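Local coordinates for protein sulfate transporter/antisigma-factor antagonist STAS (PDB 3T6O) that probably acts as an anti-sigma factor antagonist, a STAS-domain protein of the kind that works in bacterial signalling by regulatory phosphorylation, at residues D6-H11 / V17-A22; R71-I76 / G82-C87; E67-G72 / E104-Y109; E59-S64 / E95-T100. All blocks are in the same frame, centred on the assembly; numbering follows the deposited sequence. Where two conformers were deposited one is given.

The four contacts lie in one STAS domain, a mixed sheet flanked by helices. Contact 1 pairs the two strands of the N-terminal hairpin at one side of the sheet, its centre 15 Å from that of contact 2 and 16 Å from that of contact 3, across the middle of the chain. Contacts 2 and 3 are nearly one site: their centres are 5 Å apart, both use helix 63-76, and probable hydrogen bonds run from Leu86 N to Pro107 O (2.9 Å) and from Tyr109 N to Leu86 O. Contact 4, 11 Å from contact 3 between centres, packs Phe61 and Gly62, just before that helix, on Val96 and Leu97; it touches contact 2 where Leu86 CD1 and Leu97 CD1 are 3.7 Å apart.

Contact 1. Residues D6-H11 / V17-A22; sequences DIRVTH and VISFPA
Ile7, just before strand 8-12, packs against Ile18 on the side of the antiparallel hairpin turned to helix 29-41, with Ile7 CD1 3.7 Å from Ile18 CG2. The other branch of Ile7, CG2, reaches the ring of Phe20, 3.5 Å from CE2; with chi1 at 49°, CG1 sits between the backbone N and carbonyl carbon while CG2 is turned to the ring. Val9 CG2 lies alongside Ile18 CD1, and Thr38 and Phe39 of helix 29-41 close over Ile7. Against this tight apolar side, the opposite face is mixed: Val17 and Ser19 are buried, whereas Arg8 is exposed to solvent and Thr10 partly so. A water gives hydrogen bonds to Thr10 OG1 (2.7 Å) and Val17 O (2.9 Å) and is also bonded to Ser19 OG; Thr10 OG1 has a further partner in Glu12. Four backbone bonds join the strands, Arg8 with Ser19 and Thr10 with Val17 each bonding both ways, the straightest from Val17 N to Thr10 O (2.7 Å, 178°). The hairpin thus has two chemistries: an apolar face turned to helix 29-41, and a more polar one where water bridges side chains and backbone.

Contact 2. Residues R71-I76 / G82-C87; sequences RGWKRI and GVFALC
Trp73 lays its CB over the centre of the Phe84 ring, 3.9 Å from the centroid and 10° off the normal, a CH-pi contact that joins helix 63-76 to strand 83-87. Its indole then runs past the phenyl group: CG is anti to the backbone N (chi1 166°), which carries CD1 to 3.7 Å from Phe84 CB. The edge of the five-membered ring is directed at the face of Phe84 in an offset edge-to-face pair, with the planes at 71°. Phe84 also has CG anti to its backbone N, and its ring extends from the strand to the helix backbone, where CE2 comes 3.6 Å from Trp73 N. Gly72, which has no side chain, lies beside the ring, its C 4.0 Å from Phe84 CE2. Ile76, one turn on from Gly72, meets the ring at an edge: its CD1 lies near the phenyl plane, 3.9 Å from Phe84 CD2, and also 3.6 Å from Val83 O. Beyond these residues, Trp106 meets both aromatic rings, while Ile53 of the neighbouring strand touches Phe84. The side-chain contacts are apolar and aromatic, with the phenyl ring and the Ile76 methyl also lying against backbone N and O, so what holds the helix on the sheet here is the fit of faces and edges.

Contact 3. Residues E67-G72 / E104-Y109; sequences ELLVRG and EVWPRY
In the STAS fold, helices pack on a mixed beta-sheet, and this contact joins one of them, helix 63-76, to the chain leading into strand 108-109 at the end of the sheet. The connection rests on Trp106, which precedes that strand and extends its indole to the helix; even at their nearest, the CA atoms of Val70 and Trp106 are 10.2 Å apart. The six-membered part of the ring leads. Its far corner, CH2, meets both Leu69 and Val70, neighbours along the helix, the first coming obliquely and the second at the edge. Leu69 CB is 3.8 Å from Trp106 CH2, and further out Leu69 CD1 reaches Trp106 CZ3 at 4.0 Å. All three residues are buried and every contact between them is carbon on carbon. The indole also meets Trp73 edge-to-face, the Phe84 ring stands at about 50° to it, and Leu86 of strand 83-87 touches it. At the helix surface, packing continues into a neighbouring subunit, whose His101 lies on Val70. Within the chain, Val70 approaches the rim of the indole near its plane with one chosen methyl: CG1 is anti to the backbone N (chi1 166°) and CG2 anti to the carbonyl carbon, which offers CG2 to the ring. That Val70 CG2 lies 4.0 Å from both CH2 and CZ2 of Trp106.

Contact 4. Residues E59-S64 / E95-T100; sequences EFFGSS and EVLQVT
Phe61 meets Val96 at its backbone carbonyl and Leu97 at the far corner of its ring. From CB, the phenyl group leaves with CG between the backbone N and the carbonyl carbon (chi1 59°), an orientation that swings the ring toward helix 91-97. Further out along one side, Phe61 CE1 lies 4.0 Å from Leu97 CD2, and, less closely, 4.4 Å from Val96 CG1. At the tip, Phe61 CZ is 3.9 Å from Leu97 CG, a branch point that sits at the edge of the phenyl ring and in its plane. Leu97 therefore borders the rim, with the two side chains set at a slant. Val96 chiefly meets the main chain: its CG1, anti to the backbone N, comes 3.4 Å from Phe61 O, and the same methyl of Val96 is 4.3 Å from Gly62 CA. Gly62 is the N-cap residue of helix 63-76, so Val96 packs right where the chain turns from strand 60-61 into that helix. The Phe61 ring also meets Phe65 with planes at about 55°, as well as Leu27 of the parallel partner strand and Cys93 of helix 91-97. Glu95 and Ser63 bond to a neighbouring subunit. Phe61, on the weakly bonded strand 60-61, thus lies beside strand 26-27, helix 63-76 and helix 91-97.

Contact 1. Residues D6-H11 / V17-A22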
loop_
_atom_site.group_PDB
_atom_site.type_symbol
_atom_site.label_atom_id
_atom_site.label_comp_id
_atom_site.label_asym_id
_atom_site.label_seq_id
_atom_site.Cartn_x
_atom_site.Cartn_y
_atom_site.Cartn_z
ATOM N N ASP A 6 7.812 21.818 10.954
ATOM C CA ASP A 6 7.316 20.533 11.422
ATOM C C ASP A 6 5.933 20.731 12.029
ATOM O O ASP A 6 5.529 21.856 12.265
ATOM C CB ASP A 6 8.316 19.948 12.424
ATOM C CG ASP A 6 8.221 18.419 12.553
ATOM O OD1 ASP A 6 7.450 17.747 11.802
ATOM O OD2 ASP A 6 8.913 17.905 13.450
ATOM N N ILE A 7 5.179 19.649 12.202
ATOM C CA ILE A 7 3.931 19.755 12.934
ATOM C C ILE A 7 4.284 20.202 14.343
ATOM O O ILE A 7 5.413 20.109 14.734
ATOM C CB ILE A 7 3.142 18.418 13.004
ATOM C CG1 ILE A 7 4.047 17.271 13.442
ATOM C CG2 ILE A 7 2.417 18.147 11.676
ATOM C CD1 ILE A 7 3.307 15.997 13.801
ATOM N N ARG A 8 3.304 20.686 15.083
ATOM C CA ARG A 8 3.507 20.869 16.513
ATOM C C ARG A 8 2.632 19.915 17.291
ATOM O O ARG A 8 1.486 19.629 16.951
ATOM C CB ARG A 8 3.348 22.310 16.975
ATOM C CG ARG A 8 2.243 23.105 16.356
ATOM C CD ARG A 8 1.908 24.340 17.250
ATOM N NE ARG A 8 0.577 24.893 16.967
ATOM C CZ ARG A 8 -0.468 24.703 17.758
ATOM N NH1 ARG A 8 -1.656 25.220 17.443
ATOM N NH2 ARG A 8 -0.311 23.973 18.860
ATOM N N VAL A 9 3.225 19.323 18.316
ATOM C CA VAL A 9 2.558 18.288 19.092
ATOM C C VAL A 9 2.337 18.870 20.482
ATOM O O VAL A 9 3.281 19.261 21.125
ATOM C CB VAL A 9 3.395 16.993 19.172
ATOM C CG1 VAL A 9 2.722 15.961 20.069
ATOM C CG2 VAL A 9 3.679 16.365 17.722
ATOM N N THR A 10 1.090 18.931 20.935
ATOM C CA THR A 10 0.795 19.427 22.301
ATOM C C THR A 10 -0.023 18.377 23.060
ATOM O O THR A 10 -0.633 17.474 22.468
ATOM C CB THR A 10 0.042 20.744 22.256
ATOM O OG1 THR A 10 -1.023 20.617 21.319
ATOM C CG2 THR A 10 0.960 21.961 21.846
ATOM N N HIS A 11 0.058 18.427 24.375
ATOM C CA HIS A 11 -0.713 17.559 25.219
ATOM C C HIS A 11 -1.751 18.402 25.900
ATOM O O HIS A 11 -1.416 19.293 26.655
ATOM C CB HIS A 11 0.202 16.957 26.257
ATOM C CG HIS A 11 1.136 15.936 25.706
ATOM N ND1 HIS A 11 0.702 14.730 25.210
ATOM C CD2 HIS A 11 2.479 15.948 25.558
ATOM C CE1 HIS A 11 1.742 14.044 24.765
ATOM N NE2 HIS A 11 2.835 14.750 24.991
ATOM N N VAL A 17 -2.379 16.381 20.674
ATOM C CA VAL A 17 -2.978 17.200 19.660
ATOM C C VAL A 17 -1.904 17.471 18.643
ATOM O O VAL A 17 -0.832 17.923 18.994
ATOM C CB VAL A 17 -3.520 18.557 20.225
ATOM C CG1 VAL A 17 -4.101 19.414 19.099
ATOM C CG2 VAL A 17 -4.614 18.344 21.326
ATOM N N ILE A 18 -2.178 17.166 17.379
ATOM C CA ILE A 18 -1.270 17.486 16.270
ATOM C C ILE A 18 -1.804 18.697 15.490
ATOM O O ILE A 18 -2.965 18.682 15.032
ATOM C CB ILE A 18 -1.209 16.316 15.269
ATOM C CG1 ILE A 18 -0.905 15.001 15.988
ATOM C CG2 ILE A 18 -0.325 16.665 14.018
ATOM C CD1 ILE A 18 0.383 14.887 16.663
ATOM N N SER A 19 -0.995 19.740 15.365
ATOM C CA SER A 19 -1.403 20.948 14.657
ATOM C C SER A 19 -0.354 21.315 13.610
ATOM O O SER A 19 0.825 20.903 13.712
ATOM C CB SER A 19 -1.517 22.135 15.644
ATOM O OG SER A 19 -2.135 21.781 16.880
ATOM N N PHE A 20 -0.771 22.159 12.675
ATOM C CA PHE A 20 0.045 22.538 11.535
ATOM C C PHE A 20 0.373 24.025 11.472
ATOM O O PHE A 20 -0.514 24.836 11.484
ATOM C CB PHE A 20 -0.697 22.126 10.263
ATOM C CG PHE A 20 -0.930 20.661 10.203
ATOM C CD1 PHE A 20 -1.939 20.092 10.940
ATOM C CD2 PHE A 20 -0.083 19.852 9.488
ATOM C CE1 PHE A 20 -2.105 18.742 10.961
ATOM C CE2 PHE A 20 -0.244 18.490 9.501
ATOM C CZ PHE A 20 -1.253 17.929 10.228
ATOM N N PRO A 21 1.645 24.376 11.344
ATOM C CA PRO A 21 2.046 25.767 11.044
ATOM C C PRO A 21 1.560 26.252 9.707
ATOM O O PRO A 21 1.407 25.455 8.799
ATOM C CB PRO A 21 3.579 25.712 11.001
ATOM C CG PRO A 21 3.948 24.513 11.789
ATOM C CD PRO A 21 2.760 23.566 11.856
ATOM N N ALA A 22 1.338 27.559 9.598
ATOM C CA ALA A 22 0.921 28.230 8.344
ATOM C C ALA A 22 1.666 27.799 7.075
ATOM O O ALA A 22 1.059 27.714 6.006
ATOM C CB ALA A 22 0.993 29.789 8.511
HETATM O O HOH W 1 -0.690 20.845 18.688
#

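Contact 2. Residues R71-I76 / G82-C87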
loop_
_atom_site.group_PDB
_atom_site.type_symbol
_atom_site.label_atom_id
_atom_site.label_comp_id
_atom_site.label_asym_id
_atom_site.label_seq_id
_atom_site.Cartn_x
_atom_site.Cartn_y
_atom_site.Cartn_z
ATOM N N ARG A 71 -1.470 5.397 9.061
ATOM C CA ARG A 71 -0.343 4.808 9.788
ATOM C C ARG A 71 -0.385 5.159 11.252
ATOM O O ARG A 71 -0.065 4.323 12.106
ATOM C CB ARG A 71 1.015 5.216 9.198
ATOM C CG ARG A 71 1.239 4.749 7.798
ATOM C CD ARG A 71 2.535 5.335 7.225
ATOM N NE ARG A 71 3.671 4.759 7.887
ATOM C CZ ARG A 71 4.921 5.219 7.845
ATOM N NH1 ARG A 71 5.215 6.323 7.168
ATOM N NH2 ARG A 71 5.885 4.544 8.478
ATOM N N GLY A 72 -0.728 6.395 11.550
ATOM C CA GLY A 72 -0.873 6.850 12.931
ATOM C C GLY A 72 -2.018 6.105 13.584
ATOM O O GLY A 72 -1.879 5.539 14.665
ATOM N N TRP A 73 -3.148 6.079 12.903
ATOM C CA TRP A 73 -4.323 5.420 13.448
ATOM C C TRP A 73 -4.080 3.944 13.760
ATOM O O TRP A 73 -4.520 3.466 14.805
ATOM C CB TRP A 73 -5.531 5.637 12.514
ATOM C CG TRP A 73 -6.700 4.746 12.800
ATOM C CD1 TRP A 73 -7.576 4.819 13.850
ATOM C CD2 TRP A 73 -7.112 3.652 12.006
ATOM N NE1 TRP A 73 -8.513 3.827 13.754
ATOM C CE2 TRP A 73 -8.239 3.076 12.639
ATOM C CE3 TRP A 73 -6.605 3.060 10.847
ATOM C CZ2 TRP A 73 -8.880 1.950 12.135
ATOM C CZ3 TRP A 73 -7.249 1.933 10.333
ATOM C CH2 TRP A 73 -8.379 1.396 10.973
ATOM N N LYS A 74 -3.367 3.221 12.865
ATOM C CA LYS A 74 -3.083 1.790 13.083
ATOM C C LYS A 74 -2.238 1.551 14.346
ATOM O O LYS A 74 -2.319 0.488 14.988
ATOM C CB LYS A 74 -2.359 1.174 11.860
ATOM C CG LYS A 74 -3.238 1.006 10.638
ATOM C CD LYS A 74 -2.520 0.314 9.488
ATOM C CE LYS A 74 -3.391 0.371 8.230
ATOM N NZ LYS A 74 -2.814 -0.185 6.968
ATOM N N ARG A 75 -1.410 2.525 14.676
ATOM C CA ARG A 75 -0.601 2.436 15.871
ATOM C C ARG A 75 -1.437 2.568 17.131
ATOM O O ARG A 75 -1.106 1.967 18.146
ATOM C CB ARG A 75 0.536 3.479 15.868
ATOM C CG ARG A 75 1.740 2.986 15.077
ATOM C CD ARG A 75 2.547 4.116 14.541
ATOM N NE ARG A 75 3.772 3.669 13.892
ATOM C CZ ARG A 75 3.828 3.193 12.650
ATOM N NH1 ARG A 75 2.733 3.100 11.916
ATOM N NH2 ARG A 75 4.979 2.850 12.138
ATOM N N ILE A 76 -2.503 3.345 17.092
ATOM C CA ILE A 76 -3.291 3.492 18.308
ATOM C C ILE A 76 -4.608 2.689 18.343
ATOM O O ILE A 76 -5.168 2.505 19.412
ATOM C CB ILE A 76 -3.518 4.956 18.631
ATOM C CG1 ILE A 76 -4.652 5.523 17.859
ATOM C CG2 ILE A 76 -2.217 5.872 18.410
ATOM C CD1 ILE A 76 -4.942 6.874 18.359
ATOM N N GLY A 82 -9.179 3.794 22.849
ATOM C CA GLY A 82 -8.381 4.691 22.001
ATOM C C GLY A 82 -9.293 5.550 21.139
ATOM O O GLY A 82 -10.454 5.199 20.949
ATOM N N VAL A 83 -8.813 6.690 20.659
ATOM C CA VAL A 83 -9.629 7.541 19.807
ATOM C C VAL A 83 -8.700 8.284 18.910
ATOM O O VAL A 83 -7.719 8.859 19.370
ATOM C CB VAL A 83 -10.467 8.614 20.596
ATOM C CG1 VAL A 83 -11.196 9.555 19.619
ATOM C CG2 VAL A 83 -11.419 7.979 21.606
ATOM N N PHE A 84 -9.016 8.292 17.626
ATOM C CA PHE A 84 -8.248 9.024 16.637
ATOM C C PHE A 84 -9.270 9.924 15.955
ATOM O O PHE A 84 -10.166 9.414 15.254
ATOM C CB PHE A 84 -7.621 8.047 15.623
ATOM C CG PHE A 84 -6.655 8.702 14.657
ATOM C CD1 PHE A 84 -7.103 9.260 13.500
ATOM C CD2 PHE A 84 -5.292 8.684 14.895
ATOM C CE1 PHE A 84 -6.235 9.870 12.599
ATOM C CE2 PHE A 84 -4.411 9.283 14.026
ATOM C CZ PHE A 84 -4.889 9.881 12.860
ATOM N N ALA A 85 -9.179 11.228 16.202
ATOM C CA ALA A 85 -10.212 12.213 15.829
ATOM C C ALA A 85 -9.614 13.338 14.972
ATOM O O ALA A 85 -8.402 13.617 14.972
ATOM C CB ALA A 85 -10.898 12.804 17.123
ATOM N N LEU A 86 -10.471 13.983 14.205
ATOM C CA LEU A 86 -10.078 15.184 13.472
ATOM C C LEU A 86 -10.899 16.378 13.960
ATOM O O LEU A 86 -11.986 16.199 14.551
ATOM C CB LEU A 86 -10.342 14.981 12.003
ATOM C CG LEU A 86 -9.862 13.710 11.295
ATOM C CD1 LEU A 86 -10.236 13.799 9.787
ATOM C CD2 LEU A 86 -8.394 13.507 11.452
ATOM N N CYS A 87 -10.380 17.584 13.739
ATOM C CA CYS A 87 -11.164 18.796 13.925
ATOM C C CYS A 87 -10.704 19.899 13.008
ATOM O O CYS A 87 -9.647 19.811 12.418
ATOM C CB CYS A 87 -11.185 19.321 15.371
ATOM S SG CYS A 87 -9.603 19.937 16.019
#

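Contact 3. Residues E67-G72 / E104-Y109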
loop_
_atom_site.group_PDB
_atom_site.type_symbol
_atom_site.label_atom_id
_atom_site.label_comp_id
_atom_site.label_asym_id
_atom_site.label_seq_id
_atom_site.Cartn_x
_atom_site.Cartn_y
_atom_site.Cartn_z
ATOM N N GLU A 67 -2.811 8.616 3.857
ATOM C CA GLU A 67 -1.989 7.452 4.123
ATOM C C GLU A 67 -1.183 7.602 5.430
ATOM O O GLU A 67 -1.146 6.676 6.242
ATOM C CB GLU A 67 -1.010 7.197 2.981
ATOM C CG GLU A 67 -1.611 6.518 1.815
ATOM C CD GLU A 67 -0.633 6.409 0.618
ATOM O OE1 GLU A 67 0.599 6.729 0.785
ATOM O OE2 GLU A 67 -1.133 6.008 -0.456
ATOM N N LEU A 68 -0.561 8.754 5.626
ATOM C CA LEU A 68 0.139 8.979 6.920
ATOM C C LEU A 68 -0.799 8.858 8.104
ATOM O O LEU A 68 -0.479 8.216 9.090
ATOM C CB LEU A 68 0.797 10.348 6.978
ATOM C CG LEU A 68 1.660 10.649 8.236
ATOM C CD1 LEU A 68 2.772 9.606 8.468
ATOM C CD2 LEU A 68 2.247 12.033 8.079
ATOM N N LEU A 69 -1.958 9.507 8.019
ATOM C CA LEU A 69 -2.935 9.479 9.113
ATOM C C LEU A 69 -3.336 8.023 9.477
ATOM O O LEU A 69 -3.465 7.656 10.671
ATOM C CB LEU A 69 -4.136 10.332 8.767
ATOM C CG LEU A 69 -4.073 11.888 8.720
ATOM C CD1 LEU A 69 -5.473 12.491 8.556
ATOM C CD2 LEU A 69 -3.432 12.480 9.925
ATOM N N VAL A 70 -3.450 7.188 8.445
ATOM C CA VAL A 70 -3.836 5.778 8.599
ATOM C C VAL A 70 -2.717 5.046 9.344
ATOM O O VAL A 70 -2.983 4.219 10.196
ATOM C CB VAL A 70 -4.189 5.153 7.238
ATOM C CG1 VAL A 70 -4.261 3.633 7.287
ATOM C CG2 VAL A 70 -5.560 5.744 6.685
ATOM N N ARG A 71 -1.470 5.397 9.061
ATOM C CA ARG A 71 -0.343 4.808 9.788
ATOM C C ARG A 71 -0.385 5.159 11.252
ATOM O O ARG A 71 -0.065 4.323 12.106
ATOM C CB ARG A 71 1.015 5.216 9.198
ATOM C CG ARG A 71 1.239 4.749 7.798
ATOM C CD ARG A 71 2.535 5.335 7.225
ATOM N NE ARG A 71 3.671 4.759 7.887
ATOM C CZ ARG A 71 4.921 5.219 7.845
ATOM N NH1 ARG A 71 5.215 6.323 7.168
ATOM N NH2 ARG A 71 5.885 4.544 8.478
ATOM N N GLY A 72 -0.728 6.395 11.550
ATOM C CA GLY A 72 -0.873 6.850 12.931
ATOM C C GLY A 72 -2.018 6.105 13.584
ATOM O O GLY A 72 -1.879 5.539 14.665
ATOM N N GLU A 104 -14.731 7.410 8.439
ATOM C CA GLU A 104 -15.944 7.011 9.114
ATOM C C GLU A 104 -15.642 6.417 10.460
ATOM O O GLU A 104 -16.530 6.326 11.275
ATOM C CB GLU A 104 -16.719 5.995 8.290
ATOM C CG GLU A 104 -17.273 6.524 6.963
ATOM C CD GLU A 104 -18.470 7.424 7.172
ATOM O OE1 GLU A 104 -19.529 6.912 7.617
ATOM O OE2 GLU A 104 -18.343 8.640 6.895
ATOM N N VAL A 105 -14.399 6.026 10.728
ATOM C CA VAL A 105 -14.035 5.581 12.063
ATOM C C VAL A 105 -13.271 6.649 12.857
ATOM O O VAL A 105 -12.832 6.410 13.953
ATOM C CB VAL A 105 -13.270 4.211 12.019
ATOM C CG1 VAL A 105 -13.920 3.278 10.996
ATOM C CG2 VAL A 105 -11.824 4.371 11.689
ATOM N N TRP A 106 -13.085 7.839 12.295
ATOM C CA TRP A 106 -12.426 8.934 13.012
ATOM C C TRP A 106 -13.503 10.011 13.325
ATOM O O TRP A 106 -14.060 10.632 12.399
ATOM C CB TRP A 106 -11.343 9.547 12.143
ATOM C CG TRP A 106 -10.286 8.624 11.687
ATOM C CD1 TRP A 106 -9.900 7.447 12.261
ATOM C CD2 TRP A 106 -9.434 8.826 10.585
ATOM N NE1 TRP A 106 -8.859 6.901 11.570
ATOM C CE2 TRP A 106 -8.545 7.739 10.538
ATOM C CE3 TRP A 106 -9.327 9.828 9.626
ATOM C CZ2 TRP A 106 -7.597 7.606 9.542
ATOM C CZ3 TRP A 106 -8.384 9.716 8.657
ATOM C CH2 TRP A 106 -7.523 8.609 8.611
ATOM N N PRO A 107 -13.883 10.151 14.593
ATOM C CA PRO A 107 -14.871 11.197 14.873
ATOM C C PRO A 107 -14.314 12.540 14.447
ATOM O O PRO A 107 -13.122 12.808 14.647
ATOM C CB PRO A 107 -15.045 11.123 16.376
ATOM C CG PRO A 107 -14.068 10.161 16.867
ATOM C CD PRO A 107 -13.576 9.352 15.784
ATOM N N ARG A 108 -15.145 13.339 13.787
ATOM C CA ARG A 108 -14.758 14.673 13.403
ATOM C C ARG A 108 -15.606 15.760 14.125
ATOM O O ARG A 108 -16.823 15.634 14.247
ATOM C CB ARG A 108 -14.846 14.809 11.908
ATOM C CG ARG A 108 -14.531 16.226 11.407
ATOM C CD ARG A 108 -14.318 16.188 9.907
ATOM N NE ARG A 108 -15.551 15.911 9.197
ATOM C CZ ARG A 108 -16.483 16.807 8.896
ATOM N NH1 ARG A 108 -16.387 18.084 9.297
ATOM N NH2 ARG A 108 -17.548 16.401 8.207
ATOM N N TYR A 109 -14.931 16.817 14.559
ATOM C CA TYR A 109 -15.531 17.916 15.360
ATOM C C TYR A 109 -15.190 19.276 14.750
ATOM O O TYR A 109 -14.190 19.423 14.043
ATOM C CB TYR A 109 -15.024 17.874 16.804
ATOM C CG TYR A 109 -15.338 16.589 17.515
ATOM C CD1 TYR A 109 -16.574 16.363 18.079
ATOM C CD2 TYR A 109 -14.404 15.584 17.586
ATOM C CE1 TYR A 109 -16.868 15.141 18.710
ATOM C CE2 TYR A 109 -14.674 14.388 18.211
ATOM C CZ TYR A 109 -15.888 14.168 18.757
ATOM O OH TYR A 109 -16.095 12.970 19.399
#

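Contact 4. Residues E59-S64 / E95-T100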
loop_
_atom_site.group_PDB
_atom_site.type_symbol
_atom_site.label_atom_id
_atom_site.label_comp_id
_atom_site.label_asym_id
_atom_site.label_seq_id
_atom_site.Cartn_x
_atom_site.Cartn_y
_atom_site.Cartn_z
ATOM N N GLU A 59 -5.341 23.783 3.925
ATOM C CA GLU A 59 -6.312 23.994 2.844
ATOM C C GLU A 59 -6.406 22.846 1.832
ATOM O O GLU A 59 -7.418 22.728 1.098
ATOM C CB GLU A 59 -6.009 25.314 2.140
ATOM C CG GLU A 59 -6.055 26.561 3.119
ATOM C CD GLU A 59 -7.471 26.913 3.733
ATOM O OE1 GLU A 59 -8.524 26.756 3.040
ATOM O OE2 GLU A 59 -7.513 27.407 4.913
ATOM N N PHE A 60 -5.360 22.016 1.761
ATOM C CA PHE A 60 -5.354 20.907 0.831
ATOM C C PHE A 60 -4.582 19.713 1.336
ATOM O O PHE A 60 -3.474 19.859 1.912
ATOM C CB PHE A 60 -4.735 21.307 -0.491
ATOM C CG PHE A 60 -4.616 20.161 -1.438
ATOM C CD1 PHE A 60 -3.528 19.321 -1.390
ATOM C CD2 PHE A 60 -5.648 19.863 -2.317
ATOM C CE1 PHE A 60 -3.441 18.219 -2.236
ATOM C CE2 PHE A 60 -5.565 18.802 -3.164
ATOM C CZ PHE A 60 -4.457 17.979 -3.148
ATOM N N PHE A 61 -5.162 18.534 1.105
ATOM C CA PHE A 61 -4.417 17.271 1.152
ATOM C C PHE A 61 -5.080 16.208 0.287
ATOM O O PHE A 61 -6.184 16.416 -0.230
ATOM C CB PHE A 61 -4.244 16.795 2.598
ATOM C CG PHE A 61 -5.518 16.566 3.336
ATOM C CD1 PHE A 61 -6.250 15.409 3.138
ATOM C CD2 PHE A 61 -5.954 17.465 4.268
ATOM C CE1 PHE A 61 -7.403 15.175 3.836
ATOM C CE2 PHE A 61 -7.093 17.236 4.992
ATOM C CZ PHE A 61 -7.832 16.096 4.776
ATOM N N GLY A 62 -4.356 15.106 0.075
ATOM C CA GLY A 62 -4.816 13.984 -0.727
ATOM C C GLY A 62 -4.316 12.664 -0.183
ATOM O O GLY A 62 -4.268 12.471 1.024
ATOM N N SER A 63 -3.939 11.753 -1.075
ATOM C CA SER A 63 -3.659 10.393 -0.675
ATOM C C SER A 63 -2.458 10.274 0.241
ATOM O O SER A 63 -2.488 9.451 1.150
ATOM C CB SER A 63 -3.468 9.482 -1.883
ATOM O OG SER A 63 -2.482 10.041 -2.738
ATOM N N SER A 64 -1.415 11.062 0.005
ATOM C CA SER A 64 -0.176 10.901 0.787
ATOM C C SER A 64 -0.438 11.202 2.254
ATOM O O SER A 64 0.008 10.483 3.128
ATOM C CB SER A 64 0.900 11.897 0.363
ATOM O OG SER A 64 1.226 11.718 -0.956
ATOM N N GLU A 95 -14.455 17.471 1.497
ATOM C CA GLU A 95 -14.816 16.904 0.171
ATOM C C GLU A 95 -13.818 15.828 -0.236
ATOM O O GLU A 95 -14.189 14.813 -0.857
ATOM C CB GLU A 95 -14.851 17.988 -0.912
ATOM C CG GLU A 95 -16.269 18.543 -1.246
ATOM C CD GLU A 95 -16.836 18.061 -2.607
ATOM O OE1 GLU A 95 -17.417 16.950 -2.691
ATOM O OE2 GLU A 95 -16.741 18.809 -3.609
ATOM N N VAL A 96 -12.557 16.034 0.150
ATOM C CA VAL A 96 -11.529 15.077 -0.152
ATOM C C VAL A 96 -11.690 13.877 0.782
ATOM O O VAL A 96 -11.636 12.749 0.344
ATOM C CB VAL A 96 -10.159 15.674 -0.037
ATOM C CG1 VAL A 96 -9.085 14.581 -0.222
ATOM C CG2 VAL A 96 -9.970 16.809 -1.027
ATOM N N LEU A 97 -11.919 14.117 2.063
ATOM C CA LEU A 97 -12.214 13.014 2.978
ATOM C C LEU A 97 -13.404 12.164 2.569
ATOM O O LEU A 97 -13.460 10.984 2.878
ATOM C CB LEU A 97 -12.445 13.545 4.407
ATOM C CG LEU A 97 -11.137 13.963 5.106
ATOM C CD1 LEU A 97 -11.393 14.628 6.386
ATOM C CD2 LEU A 97 -10.225 12.766 5.312
ATOM N N GLN A 98 -14.389 12.773 1.941
ATOM C CA GLN A 98 -15.562 12.050 1.476
ATOM C C GLN A 98 -15.228 11.003 0.380
ATOM O O GLN A 98 -16.050 10.149 0.107
ATOM C CB GLN A 98 -16.636 13.027 0.961
ATOM C CG GLN A 98 -17.408 13.745 2.071
ATOM C CD GLN A 98 -18.286 14.879 1.578
ATOM O OE1 GLN A 98 -18.921 15.575 2.385
ATOM N NE2 GLN A 98 -18.343 15.074 0.261
ATOM N N VAL A 99 -14.042 11.089 -0.223
ATOM C CA VAL A 99 -13.592 10.110 -1.253
ATOM C C VAL A 99 -13.187 8.809 -0.571
ATOM O O VAL A 99 -13.318 7.744 -1.138
ATOM C CB VAL A 99 -12.399 10.679 -2.058
ATOM C CG1 VAL A 99 -11.849 9.659 -3.074
ATOM C CG2 VAL A 99 -12.828 11.940 -2.752
ATOM N N THR A 100 -12.693 8.912 0.665
ATOM C CA THR A 100 -12.204 7.744 1.390
ATOM C C THR A 100 -13.207 7.314 2.416
ATOM O O THR A 100 -14.025 8.098 2.875
ATOM C CB THR A 100 -10.902 8.025 2.148
ATOM O OG1 THR A 100 -10.340 6.771 2.590
ATOM C CG2 THR A 100 -11.156 8.941 3.320
#